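Local atomic coordinates of 2-hydroxyisobutyryl-CoA synthetase (Aquincola tertiaricarbonis, PDB entry 6HDY), a protein that belongs to the ANL superfamily of AMP-binding enzymes, in which a large N-terminal domain is followed by a smaller, mobile C-terminal domain. Residues N16-Y21 against E331-P336; Q56-A61 against P336-L341; H151-W156 against L298-I303; M281-N286 against Y327-R332. One frame throughout, in Å; residues are numbered along the deposited sequence.

Overall arrangement
All four contacts lie in the large N-terminal part of the chain. Contact 1 ties a segment near the start of the chain to the loop between strands 322-329 and 340-347, and contact 2 sets helix 43-64 on the far end of that loop; they share P336, with centres about 11 Å apart. Contact 4 uses the end of strand 322-329, sharing E331 and R332 with contact 1. Contact 3, nested in sequence inside contacts 1 and 2, joins helix 141-157 to the turn after strand 297-299. Its centre is about 10 Å from that of contact 4. Helix 43-64 is thus joined, through contacts 2, 1 and 4, to the loop that carries F284 of the ligand pocket.

Contact 1 of 4, residues N16-Y21 against E331-P336; sequences NFPVEY and ERTSQP
F17 meets the loop 331-336 with the rim of its ring. Its CG stands anti to the backbone N (chi1 -170°), which sends the ring along the loop until CZ lies 3.6 Å from R332 O, a carbonyl oxygen at the ring edge and in its plane. T333 CG2 comes in obliquely, 3.9 Å from F17 CZ. P18, reached through a cis peptide bond, adds a second apolar touch to the same methyl: its CB is 3.8 Å from T333 CG2, so that this one methyl is shared by the aromatic ring and the proline. V19 is turned to E331 and lies along one side of its side chain. CG1 packs 3.9 Å from E331 CB, while CG2 lies 3.5 Å from E331 OE2 and also rests over a face of the Y21 ring. Y21 then supplies the polar end of the contact. Its OH donates to E331 OE1 at 2.7 Å, using the syn lone pair of that oxygen, with ring and carboxylate turned 67° apart. The other oxygen is occupied too: one water donates to E331 OE2 at 2.6 Å and accepts from the backbone N of N16, and R38 makes a salt bridge to OE2. The extended chain of E331 thus carries a carboxylate held at both oxygens, a setting that probably favours its ionised form. Together these touches lay the N-terminal segment across the loop that joins strands 322-329 and 340-347. Helix 43-64 flanks F17 through R53, Q56 and V57, and helix 141-157 backs V19 and Y21 through A146 and N149.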
# COMPACT_ATOMS: atom_id res chain seq x y z
N ASN A 16 19.17 13.64 21.20
CA ASN A 16 19.46 12.50 22.06
C ASN A 16 19.59 11.22 21.25
O ASN A 16 18.90 11.06 20.23
CB ASN A 16 18.31 12.33 23.10
CG ASN A 16 18.63 11.50 24.32
OD1 ASN A 16 19.74 11.54 24.88
ND2 ASN A 16 17.62 10.80 24.83
N PHE A 17 20.47 10.30 21.71
CA PHE A 17 20.60 8.97 21.12
C PHE A 17 20.47 7.92 22.22
O PHE A 17 21.27 7.92 23.15
CB PHE A 17 21.88 8.75 20.31
CG PHE A 17 21.85 7.44 19.53
CD1 PHE A 17 22.31 6.25 20.11
CD2 PHE A 17 21.35 7.39 18.24
CE1 PHE A 17 22.28 5.05 19.40
CE2 PHE A 17 21.34 6.19 17.52
CZ PHE A 17 21.79 5.02 18.11
N PRO A 18 19.51 6.96 22.09
CA PRO A 18 18.47 6.83 21.03
C PRO A 18 17.49 8.00 21.08
O PRO A 18 17.17 8.48 22.16
CB PRO A 18 17.76 5.50 21.39
CG PRO A 18 18.71 4.78 22.30
CD PRO A 18 19.37 5.89 23.09
N VAL A 19 17.03 8.47 19.92
CA VAL A 19 16.10 9.60 19.83
C VAL A 19 14.67 9.20 20.35
O VAL A 19 14.32 8.02 20.34
CB VAL A 19 16.12 10.20 18.39
CG1 VAL A 19 15.22 9.40 17.44
CG2 VAL A 19 15.77 11.68 18.39
N GLU A 20 13.90 10.18 20.83
CA GLU A 20 12.59 9.98 21.43
C GLU A 20 11.75 11.26 21.32
O GLU A 20 11.53 11.96 22.32
CB GLU A 20 12.76 9.59 22.91
CG GLU A 20 12.24 8.19 23.21
CD GLU A 20 11.27 8.08 24.36
OE1 GLU A 20 10.18 7.49 24.17
OE2 GLU A 20 11.58 8.59 25.46
N TYR A 21 11.25 11.52 20.13
CA TYR A 21 10.49 12.73 19.80
C TYR A 21 9.12 12.88 20.46
O TYR A 21 8.34 11.94 20.49
CB TYR A 21 10.31 12.84 18.29
CG TYR A 21 11.58 13.19 17.52
CD1 TYR A 21 12.17 14.45 17.64
CD2 TYR A 21 12.12 12.30 16.60
CE1 TYR A 21 13.32 14.77 16.93
CE2 TYR A 21 13.24 12.63 15.85
CZ TYR A 21 13.84 13.87 16.01
OH TYR A 21 14.93 14.20 15.24
N GLU A 331 20.12 8.80 13.99
CA GLU A 331 18.94 8.59 14.82
C GLU A 331 18.25 7.25 14.55
O GLU A 331 17.01 7.19 14.49
CB GLU A 331 17.95 9.76 14.62
CG GLU A 331 18.45 11.11 15.14
CD GLU A 331 17.46 12.25 15.12
OE1 GLU A 331 16.45 12.18 14.39
OE2 GLU A 331 17.69 13.24 15.86
N ARG A 332 19.03 6.16 14.41
CA ARG A 332 18.48 4.81 14.19
C ARG A 332 19.17 3.73 15.00
O ARG A 332 20.40 3.68 15.04
CB ARG A 332 18.47 4.44 12.68
CG ARG A 332 17.31 5.09 11.93
CD ARG A 332 17.00 4.44 10.61
NE ARG A 332 16.62 3.02 10.71
CZ ARG A 332 16.31 2.26 9.66
NH1 ARG A 332 16.33 2.76 8.43
NH2 ARG A 332 15.99 0.98 9.84
N THR A 333 18.38 2.88 15.65
CA THR A 333 18.88 1.76 16.45
C THR A 333 18.76 0.42 15.71
O THR A 333 19.47 -0.52 16.05
CB THR A 333 18.16 1.72 17.81
OG1 THR A 333 16.75 1.69 17.58
CG2 THR A 333 18.54 2.89 18.72
N SER A 334 17.86 0.32 14.71
CA SER A 334 17.62 -0.92 13.94
C SER A 334 18.25 -0.79 12.55
O SER A 334 18.02 0.23 11.88
CB SER A 334 16.12 -1.23 13.83
OG SER A 334 15.50 -0.43 12.83
N GLN A 335 19.06 -1.80 12.14
CA GLN A 335 19.80 -1.77 10.86
C GLN A 335 20.49 -0.42 10.62
O GLN A 335 20.31 0.17 9.55
CB GLN A 335 18.91 -2.21 9.68
CG GLN A 335 18.47 -3.69 9.80
CD GLN A 335 17.68 -4.15 8.58
OE1 GLN A 335 16.76 -3.47 8.12
NE2 GLN A 335 18.02 -5.31 8.04
N PRO A 336 21.25 0.15 11.61
CA PRO A 336 21.87 1.47 11.35
C PRO A 336 22.94 1.36 10.27
O PRO A 336 23.72 0.42 10.25
CB PRO A 336 22.44 1.88 12.72
CG PRO A 336 22.68 0.61 13.43
CD PRO A 336 21.63 -0.37 12.95
O HOH W 1 18.88 13.12 18.18

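Contact 2 of 4, residues Q56-A61 against P336-L341; sequences QVCQYA and PMIRLL
I338 packs on helix 43-64 just ahead of a G1 beta bulge, in which R339 and L340 both face Y327 of the neighbouring antiparallel strand. From CB, which points at the helix, the side chain forks into two branches that take different helical residues. The short branch, CG2, reaches the sulfur of C58, with SG 4.1 Å from it. The longer one starts with CG1, placed anti to the carbonyl carbon (chi1 -50°), and passes V57 CG1 at 4.0 Å, the two side chains sliding by each other in opposite directions. Its tip, CD1, arrives between residues one helical turn apart: 3.8 Å from V57 CG1 and 3.5 Å from A61 CB. No hydrogen bond crosses between the segments, so the join is apolar; W72 of helix 66-74 and F88 of helix 85-91 add further hydrophobic bulk around I338. Y68 binds the backbone on both sides of M337 through its hydroxyl, to P336 O and I338 N. At the other end of the contact the ring of Y60, whose OH is bonded to T333 O, brings its edge to the proline, with Y60 CE2 4.3 Å from P336 CG.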
# COMPACT_ATOMS: atom_id res chain seq x y z
N GLN A 56 28.73 8.10 19.52
CA GLN A 56 27.65 7.37 20.18
C GLN A 56 27.18 6.21 19.28
O GLN A 56 27.11 5.09 19.75
CB GLN A 56 26.46 8.30 20.49
CG GLN A 56 26.68 9.35 21.56
CD GLN A 56 25.42 10.14 21.85
OE1 GLN A 56 25.23 11.25 21.32
NE2 GLN A 56 24.55 9.62 22.73
N VAL A 57 26.88 6.49 17.99
CA VAL A 57 26.40 5.53 16.98
C VAL A 57 27.40 4.37 16.78
O VAL A 57 27.01 3.20 16.81
CB VAL A 57 26.00 6.25 15.65
CG1 VAL A 57 25.68 5.25 14.53
CG2 VAL A 57 24.81 7.18 15.88
N CYS A 58 28.68 4.71 16.59
CA CYS A 58 29.76 3.75 16.39
C CYS A 58 29.96 2.85 17.61
O CYS A 58 30.27 1.68 17.45
CB CYS A 58 31.05 4.45 15.97
SG CYS A 58 31.06 4.97 14.24
N GLN A 59 29.76 3.40 18.82
CA GLN A 59 29.86 2.65 20.07
C GLN A 59 28.65 1.72 20.14
O GLN A 59 28.78 0.55 20.49
CB GLN A 59 29.87 3.59 21.28
CG GLN A 59 31.23 4.25 21.54
CD GLN A 59 31.14 5.57 22.29
OE1 GLN A 59 30.21 5.83 23.06
NE2 GLN A 59 32.14 6.42 22.10
N TYR A 60 27.47 2.25 19.74
CA TYR A 60 26.24 1.47 19.72
C TYR A 60 26.37 0.28 18.76
O TYR A 60 26.02 -0.82 19.14
CB TYR A 60 25.01 2.37 19.43
CG TYR A 60 23.73 1.57 19.22
CD1 TYR A 60 22.97 1.14 20.30
CD2 TYR A 60 23.30 1.23 17.94
CE1 TYR A 60 21.79 0.42 20.11
CE2 TYR A 60 22.15 0.48 17.74
CZ TYR A 60 21.39 0.08 18.83
OH TYR A 60 20.28 -0.69 18.62
N ALA A 61 26.91 0.50 17.54
CA ALA A 61 27.07 -0.55 16.53
C ALA A 61 28.11 -1.59 16.94
O ALA A 61 27.91 -2.77 16.74
CB ALA A 61 27.44 0.07 15.19
N PRO A 336 21.25 0.15 11.61
CA PRO A 336 21.87 1.47 11.35
C PRO A 336 22.94 1.36 10.27
O PRO A 336 23.72 0.42 10.25
CB PRO A 336 22.44 1.88 12.72
CG PRO A 336 22.68 0.61 13.43
CD PRO A 336 21.63 -0.37 12.95
N MET A 337 22.92 2.29 9.35
CA MET A 337 23.87 2.35 8.24
C MET A 337 24.97 3.33 8.58
O MET A 337 24.69 4.50 8.85
CB MET A 337 23.18 2.78 6.93
CG MET A 337 22.20 1.79 6.34
SD MET A 337 22.77 0.13 5.93
CE MET A 337 24.28 0.37 5.38
N ILE A 338 26.21 2.84 8.62
CA ILE A 338 27.37 3.68 8.95
C ILE A 338 28.30 3.71 7.76
O ILE A 338 29.00 2.73 7.47
CB ILE A 338 28.08 3.31 10.29
CG1 ILE A 338 27.06 3.19 11.45
CG2 ILE A 338 29.17 4.33 10.62
CD1 ILE A 338 27.57 2.50 12.64
N ARG A 339 28.30 4.84 7.07
CA ARG A 339 29.09 5.09 5.87
C ARG A 339 28.69 4.13 4.75
O ARG A 339 29.53 3.45 4.17
CB ARG A 339 30.62 5.11 6.17
CG ARG A 339 31.01 6.47 6.70
CD ARG A 339 32.46 6.66 7.07
NE ARG A 339 33.42 6.25 6.04
CZ ARG A 339 33.85 7.02 5.05
NH1 ARG A 339 33.36 8.24 4.88
NH2 ARG A 339 34.76 6.56 4.20
N LEU A 340 27.39 4.10 4.43
CA LEU A 340 26.92 3.30 3.29
C LEU A 340 27.21 4.07 1.99
O LEU A 340 26.84 5.24 1.86
CB LEU A 340 25.43 2.91 3.38
CG LEU A 340 24.76 2.21 2.16
CD1 LEU A 340 25.29 0.78 1.96
CD2 LEU A 340 23.23 2.19 2.30
N LEU A 341 27.89 3.38 1.07
CA LEU A 341 28.24 3.87 -0.26
C LEU A 341 26.96 3.83 -1.14
O LEU A 341 26.36 2.77 -1.28
CB LEU A 341 29.37 2.99 -0.84
CG LEU A 341 29.78 3.24 -2.31
CD1 LEU A 341 30.29 4.66 -2.51
CD2 LEU A 341 30.86 2.25 -2.73

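Contact 3 of 4, residues H151-W156 against L298-I303; sequences HARIMW and LCWQDI
R153 leaves the helix with CG anti to its own nitrogen (chi1 164°) and runs extended from there to NE, while D302 places its CG between the backbone N and the carbonyl carbon; the two charged ends are brought together by these torsions. NH1 and NH2 then grip a single oxygen, an end-on salt bridge with both hydrogen bonds in the guanidinium plane. R153 NH2 takes the syn side of D302 OD2 at 2.7 Å. R153 NH1 lies 3.1 Å from D302 OD2 and meets it nearly along the C-O axis. Guanidinium and carboxylate are close to coplanar, 23° apart. I303 lies against one face of the guanidinium, its CD1 3.5 Å above the plane and offset to the rim. On the way out the arginine passes the edge of W300, with R153 NE 3.7 Å from W300 CZ3. One residue along the helix, I154 CG1 sits squarely over the six-membered ring of W300, 3.6 Å from its centroid and 8° off the normal, a CH-pi contact. The tip of I154 also meets that of I303, CD1 to CD1 at 3.7 Å. Buried charge is well compensated: OD2 of D302 also pairs with R38, OD1 bonds Y359 OH, and R153 NE pairs with E39. W300 forms the centre of an inverse gamma turn just after strand 297-299, its NE1 bonded to A288 O of strand 287-288. Helix 141-157 is thereby clasped to that turn, while A152 and M155 face helix 176-187.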
# COMPACT_ATOMS: atom_id res chain seq x y z
N HIS A 151 10.60 13.03 8.71
CA HIS A 151 9.87 13.34 7.47
C HIS A 151 8.86 14.46 7.62
O HIS A 151 8.76 15.25 6.69
CB HIS A 151 9.24 12.08 6.86
CG HIS A 151 10.27 11.22 6.19
ND1 HIS A 151 9.91 10.10 5.54
CD2 HIS A 151 11.61 11.39 6.09
CE1 HIS A 151 11.03 9.59 5.04
NE2 HIS A 151 12.07 10.34 5.34
N ALA A 152 8.11 14.53 8.75
CA ALA A 152 7.15 15.63 9.03
C ALA A 152 7.89 16.97 9.03
O ALA A 152 7.39 17.95 8.50
CB ALA A 152 6.46 15.43 10.37
N ARG A 153 9.10 16.98 9.63
CA ARG A 153 9.98 18.13 9.74
C ARG A 153 10.38 18.71 8.36
O ARG A 153 10.22 19.91 8.12
CB ARG A 153 11.22 17.74 10.56
CG ARG A 153 12.40 18.69 10.44
CD ARG A 153 13.44 18.33 11.45
NE ARG A 153 14.66 19.10 11.25
CZ ARG A 153 15.85 18.74 11.73
NH1 ARG A 153 15.98 17.65 12.45
NH2 ARG A 153 16.91 19.50 11.50
N ILE A 154 10.87 17.84 7.47
CA ILE A 154 11.31 18.16 6.12
C ILE A 154 10.10 18.51 5.22
O ILE A 154 10.23 19.37 4.37
CB ILE A 154 12.16 16.96 5.59
CG1 ILE A 154 13.45 16.78 6.43
CG2 ILE A 154 12.50 17.13 4.12
CD1 ILE A 154 14.04 15.39 6.40
N MET A 155 8.94 17.86 5.42
CA MET A 155 7.72 18.16 4.64
C MET A 155 7.20 19.57 5.02
O MET A 155 6.69 20.30 4.16
CB MET A 155 6.65 17.08 4.85
CG MET A 155 6.86 15.84 3.99
SD MET A 155 5.79 14.45 4.47
CE MET A 155 4.19 15.16 4.16
N TRP A 156 7.36 19.96 6.29
CA TRP A 156 7.03 21.29 6.80
C TRP A 156 7.95 22.29 6.06
O TRP A 156 7.48 23.36 5.64
CB TRP A 156 7.22 21.36 8.33
CG TRP A 156 6.98 22.72 8.90
CD1 TRP A 156 7.80 23.80 8.81
CD2 TRP A 156 5.84 23.14 9.65
NE1 TRP A 156 7.21 24.89 9.40
CE2 TRP A 156 6.01 24.52 9.94
CE3 TRP A 156 4.67 22.50 10.09
CZ2 TRP A 156 5.08 25.25 10.68
CZ3 TRP A 156 3.74 23.23 10.81
CH2 TRP A 156 3.94 24.60 11.09
N LEU A 298 18.92 20.00 0.01
CA LEU A 298 19.81 20.29 1.13
C LEU A 298 20.14 18.94 1.82
O LEU A 298 19.32 18.02 1.77
CB LEU A 298 19.13 21.21 2.16
CG LEU A 298 18.76 22.65 1.76
CD1 LEU A 298 18.44 23.46 2.98
CD2 LEU A 298 19.85 23.33 0.88
N CYS A 299 21.30 18.84 2.46
CA CYS A 299 21.74 17.68 3.22
C CYS A 299 21.41 17.98 4.66
O CYS A 299 22.14 18.73 5.30
CB CYS A 299 23.24 17.44 3.05
SG CYS A 299 23.76 17.18 1.34
N TRP A 300 20.30 17.43 5.18
CA TRP A 300 19.86 17.62 6.56
C TRP A 300 20.77 16.77 7.47
O TRP A 300 20.42 15.68 7.89
CB TRP A 300 18.38 17.26 6.70
CG TRP A 300 17.47 18.12 5.87
CD1 TRP A 300 17.41 18.18 4.51
CD2 TRP A 300 16.42 18.98 6.36
NE1 TRP A 300 16.42 19.06 4.12
CE2 TRP A 300 15.79 19.55 5.23
CE3 TRP A 300 15.94 19.30 7.65
CZ2 TRP A 300 14.70 20.44 5.34
CZ3 TRP A 300 14.88 20.19 7.76
CH2 TRP A 300 14.27 20.75 6.62
N GLN A 301 21.98 17.32 7.70
CA GLN A 301 23.13 16.72 8.38
C GLN A 301 22.90 16.16 9.78
O GLN A 301 23.57 15.18 10.15
CB GLN A 301 24.30 17.71 8.40
CG GLN A 301 24.90 18.01 7.01
CD GLN A 301 25.46 16.80 6.29
OE1 GLN A 301 24.72 15.94 5.79
NE2 GLN A 301 26.77 16.73 6.17
N ASP A 302 22.02 16.78 10.58
CA ASP A 302 21.71 16.33 11.94
C ASP A 302 20.68 15.18 11.98
O ASP A 302 20.36 14.67 13.07
CB ASP A 302 21.28 17.50 12.84
CG ASP A 302 20.17 18.31 12.23
OD1 ASP A 302 20.47 19.12 11.32
OD2 ASP A 302 19.00 18.12 12.63
N ILE A 303 20.16 14.78 10.80
CA ILE A 303 19.24 13.64 10.66
C ILE A 303 20.09 12.42 10.20
O ILE A 303 20.09 11.40 10.86
CB ILE A 303 18.01 13.94 9.74
CG1 ILE A 303 17.09 15.03 10.38
CG2 ILE A 303 17.22 12.63 9.46
CD1 ILE A 303 15.94 15.57 9.52

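Contact 4 of 4, residues M281-N286 against Y327-R332; sequences MSPFMN and YTHLER. With 3HL ((3S)-3-hydroxybutanoic acid), chain B; 8LQ ([[(2~{R},3~{S},4~{R},5~{R})-5-(6-aminopurin-9-yl)-3,4-bis(oxidanyl)oxolan-2-yl]methoxy-oxidanyl-phosphoryl] (3~{S})-3-oxidanylbutanoate), chain C.
Y327, near the end of strand 322-329, receives the bent side chain of M281: the methyl CE lies 3.4 Å from Y327 CB, and CG approaches the ring obliquely. The side chain of N286 comes against the same ring. At H329 the methionine sulfur sits over the imidazole face, M281 SD being 4.2 Å from the ring centroid and 26° off its normal. H329 NE2 also donates to S282 O at 2.9 Å; this bond is bent, 133° at the hydrogen, and comes from above the carbonyl plane. The other ring nitrogen, ND1, is bonded to M337 N, so the imidazole is fixed from both sides. R332 CD lies over the H329 face opposite M281 SD; the bend at chi3 (60°) then turns the guanidinium so that R332 NH1 comes within 2.9 Å of S282 O, from the opposite face of the carbonyl plane. D143 pairs with R332 NE and would help to orient the guanidinium. Two side-chain donors thus satisfy one buried carbonyl oxygen and would polarise it. F284, two residues on, lines the pocket that 3HL and 8LQ occupy as alternatives, so the grip probably helps to hold that loop against the end of strand 322-329 and the loop that follows it.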
# COMPACT_ATOMS: atom_id res chain seq x y z
N MET A 281 18.63 3.98 3.77
CA MET A 281 18.82 5.24 4.48
C MET A 281 17.54 5.93 4.95
O MET A 281 17.59 7.13 5.20
CB MET A 281 19.68 6.21 3.64
CG MET A 281 21.06 5.70 3.40
SD MET A 281 21.81 5.21 4.97
CE MET A 281 23.19 4.76 4.43
N SER A 282 16.40 5.19 5.11
CA SER A 282 15.19 5.84 5.64
C SER A 282 15.56 6.35 7.03
O SER A 282 16.23 5.62 7.76
CB SER A 282 14.02 4.88 5.74
OG SER A 282 13.72 4.33 4.47
N PRO A 283 15.26 7.61 7.42
CA PRO A 283 14.50 8.66 6.71
C PRO A 283 15.25 9.16 5.45
O PRO A 283 16.24 9.87 5.54
CB PRO A 283 14.29 9.73 7.80
CG PRO A 283 15.46 9.56 8.73
CD PRO A 283 15.70 8.07 8.76
N PHE A 284 14.78 8.71 4.28
CA PHE A 284 15.42 8.98 2.98
C PHE A 284 15.29 10.44 2.54
O PHE A 284 16.01 10.86 1.64
CB PHE A 284 14.89 8.01 1.90
CG PHE A 284 13.38 8.08 1.73
CD1 PHE A 284 12.79 9.08 0.96
CD2 PHE A 284 12.55 7.15 2.36
CE1 PHE A 284 11.41 9.17 0.84
CE2 PHE A 284 11.17 7.22 2.21
CZ PHE A 284 10.61 8.23 1.46
N MET A 285 14.36 11.21 3.17
CA MET A 285 14.20 12.63 2.88
C MET A 285 15.37 13.45 3.50
O MET A 285 15.33 14.67 3.44
CB MET A 285 12.81 13.15 3.36
CG MET A 285 11.65 12.61 2.56
SD MET A 285 10.00 13.20 3.05
CE MET A 285 10.09 14.84 2.49
N ASN A 286 16.42 12.78 4.04
CA ASN A 286 17.63 13.43 4.61
C ASN A 286 18.35 14.36 3.58
O ASN A 286 19.20 15.18 3.93
CB ASN A 286 18.58 12.37 5.20
CG ASN A 286 19.27 11.54 4.14
OD1 ASN A 286 18.66 10.70 3.51
ND2 ASN A 286 20.53 11.80 3.87
N TYR A 327 26.54 7.78 3.28
CA TYR A 327 25.60 8.18 4.32
C TYR A 327 25.73 7.44 5.63
O TYR A 327 26.02 6.24 5.64
CB TYR A 327 24.15 8.01 3.84
CG TYR A 327 23.77 8.68 2.54
CD1 TYR A 327 23.46 10.04 2.50
CD2 TYR A 327 23.61 7.94 1.37
CE1 TYR A 327 23.01 10.64 1.32
CE2 TYR A 327 23.15 8.53 0.19
CZ TYR A 327 22.85 9.88 0.17
OH TYR A 327 22.42 10.48 -0.99
N THR A 328 25.43 8.15 6.74
CA THR A 328 25.43 7.60 8.10
C THR A 328 24.19 8.07 8.87
O THR A 328 23.95 9.28 8.97
CB THR A 328 26.75 7.91 8.86
OG1 THR A 328 27.86 7.39 8.12
CG2 THR A 328 26.75 7.33 10.27
N HIS A 329 23.44 7.10 9.44
CA HIS A 329 22.29 7.34 10.32
C HIS A 329 22.75 7.93 11.64
O HIS A 329 23.66 7.39 12.29
CB HIS A 329 21.53 6.01 10.65
CG HIS A 329 20.63 5.53 9.55
ND1 HIS A 329 20.79 4.28 8.97
CD2 HIS A 329 19.57 6.14 8.98
CE1 HIS A 329 19.83 4.18 8.07
NE2 HIS A 329 19.08 5.29 8.03
N LEU A 330 22.08 9.02 12.08
CA LEU A 330 22.40 9.57 13.41
C LEU A 330 21.28 9.30 14.45
O LEU A 330 21.47 9.53 15.65
CB LEU A 330 22.71 11.09 13.32
CG LEU A 330 23.83 11.53 12.37
CD1 LEU A 330 23.99 13.02 12.40
CD2 LEU A 330 25.14 10.85 12.70
N GLU A 331 20.12 8.80 13.99
CA GLU A 331 18.94 8.59 14.82
C GLU A 331 18.25 7.25 14.55
O GLU A 331 17.01 7.19 14.49
CB GLU A 331 17.95 9.76 14.62
CG GLU A 331 18.45 11.11 15.14
CD GLU A 331 17.46 12.25 15.12
OE1 GLU A 331 16.45 12.18 14.39
OE2 GLU A 331 17.69 13.24 15.86
N ARG A 332 19.03 6.16 14.41
CA ARG A 332 18.48 4.81 14.19
C ARG A 332 19.17 3.73 15.00
O ARG A 332 20.40 3.68 15.04
CB ARG A 332 18.47 4.44 12.68
CG ARG A 332 17.31 5.09 11.93
CD ARG A 332 17.00 4.44 10.61
NE ARG A 332 16.62 3.02 10.71
CZ ARG A 332 16.31 2.26 9.66
NH1 ARG A 332 16.33 2.76 8.43
NH2 ARG A 332 15.99 0.98 9.84
CA 3HL B . 14.19 5.55 -2.64
CB 3HL B . 13.93 4.70 -1.38
OG1 3HL B . 13.66 5.48 -0.22
CG2 3HL B . 12.76 3.78 -1.55
C 3HL B . 14.03 7.01 -2.29
OA 3HL B . 12.93 7.43 -1.98
OB 3HL B . 15.19 7.70 -2.16
N9 8LQ C . 17.32 8.01 -6.34
C8 8LQ C . 16.45 8.06 -5.32
N7 8LQ C . 16.05 9.32 -5.16
C5 8LQ C . 16.69 10.07 -6.07
C6 8LQ C . 16.64 11.38 -6.40
N6 8LQ C . 15.86 12.18 -5.68
N1 8LQ C . 17.38 11.89 -7.40
C2 8LQ C . 18.20 11.07 -8.16
N3 8LQ C . 18.19 9.71 -7.86
C4 8LQ C . 17.47 9.25 -6.81
CAA 8LQ C . 12.99 5.10 -0.89
CAZ 8LQ C . 13.27 6.40 -1.70
OAE 8LQ C . 12.26 6.58 -2.68
CAL 8LQ C . 14.65 6.37 -2.40
CAS 8LQ C . 14.77 5.14 -3.30
OAC 8LQ C . 14.23 5.13 -4.40
OAQ 8LQ C . 15.45 4.07 -2.74
PBC 8LQ C . 15.94 2.81 -3.60
OAH 8LQ C . 14.60 2.13 -4.12
OAD 8LQ C . 16.79 1.88 -2.84
O5' 8LQ C . 16.77 3.45 -4.79
C5' 8LQ C . 17.82 4.35 -4.43
C4' 8LQ C . 18.47 4.88 -5.68
O4' 8LQ C . 17.47 5.58 -6.47
C3' 8LQ C . 19.43 5.91 -5.26
O3' 8LQ C . 20.71 5.30 -4.92
C2' 8LQ C . 19.50 6.78 -6.52
O2' 8LQ C . 20.28 6.12 -7.59
C1' 8LQ C . 18.04 6.83 -6.91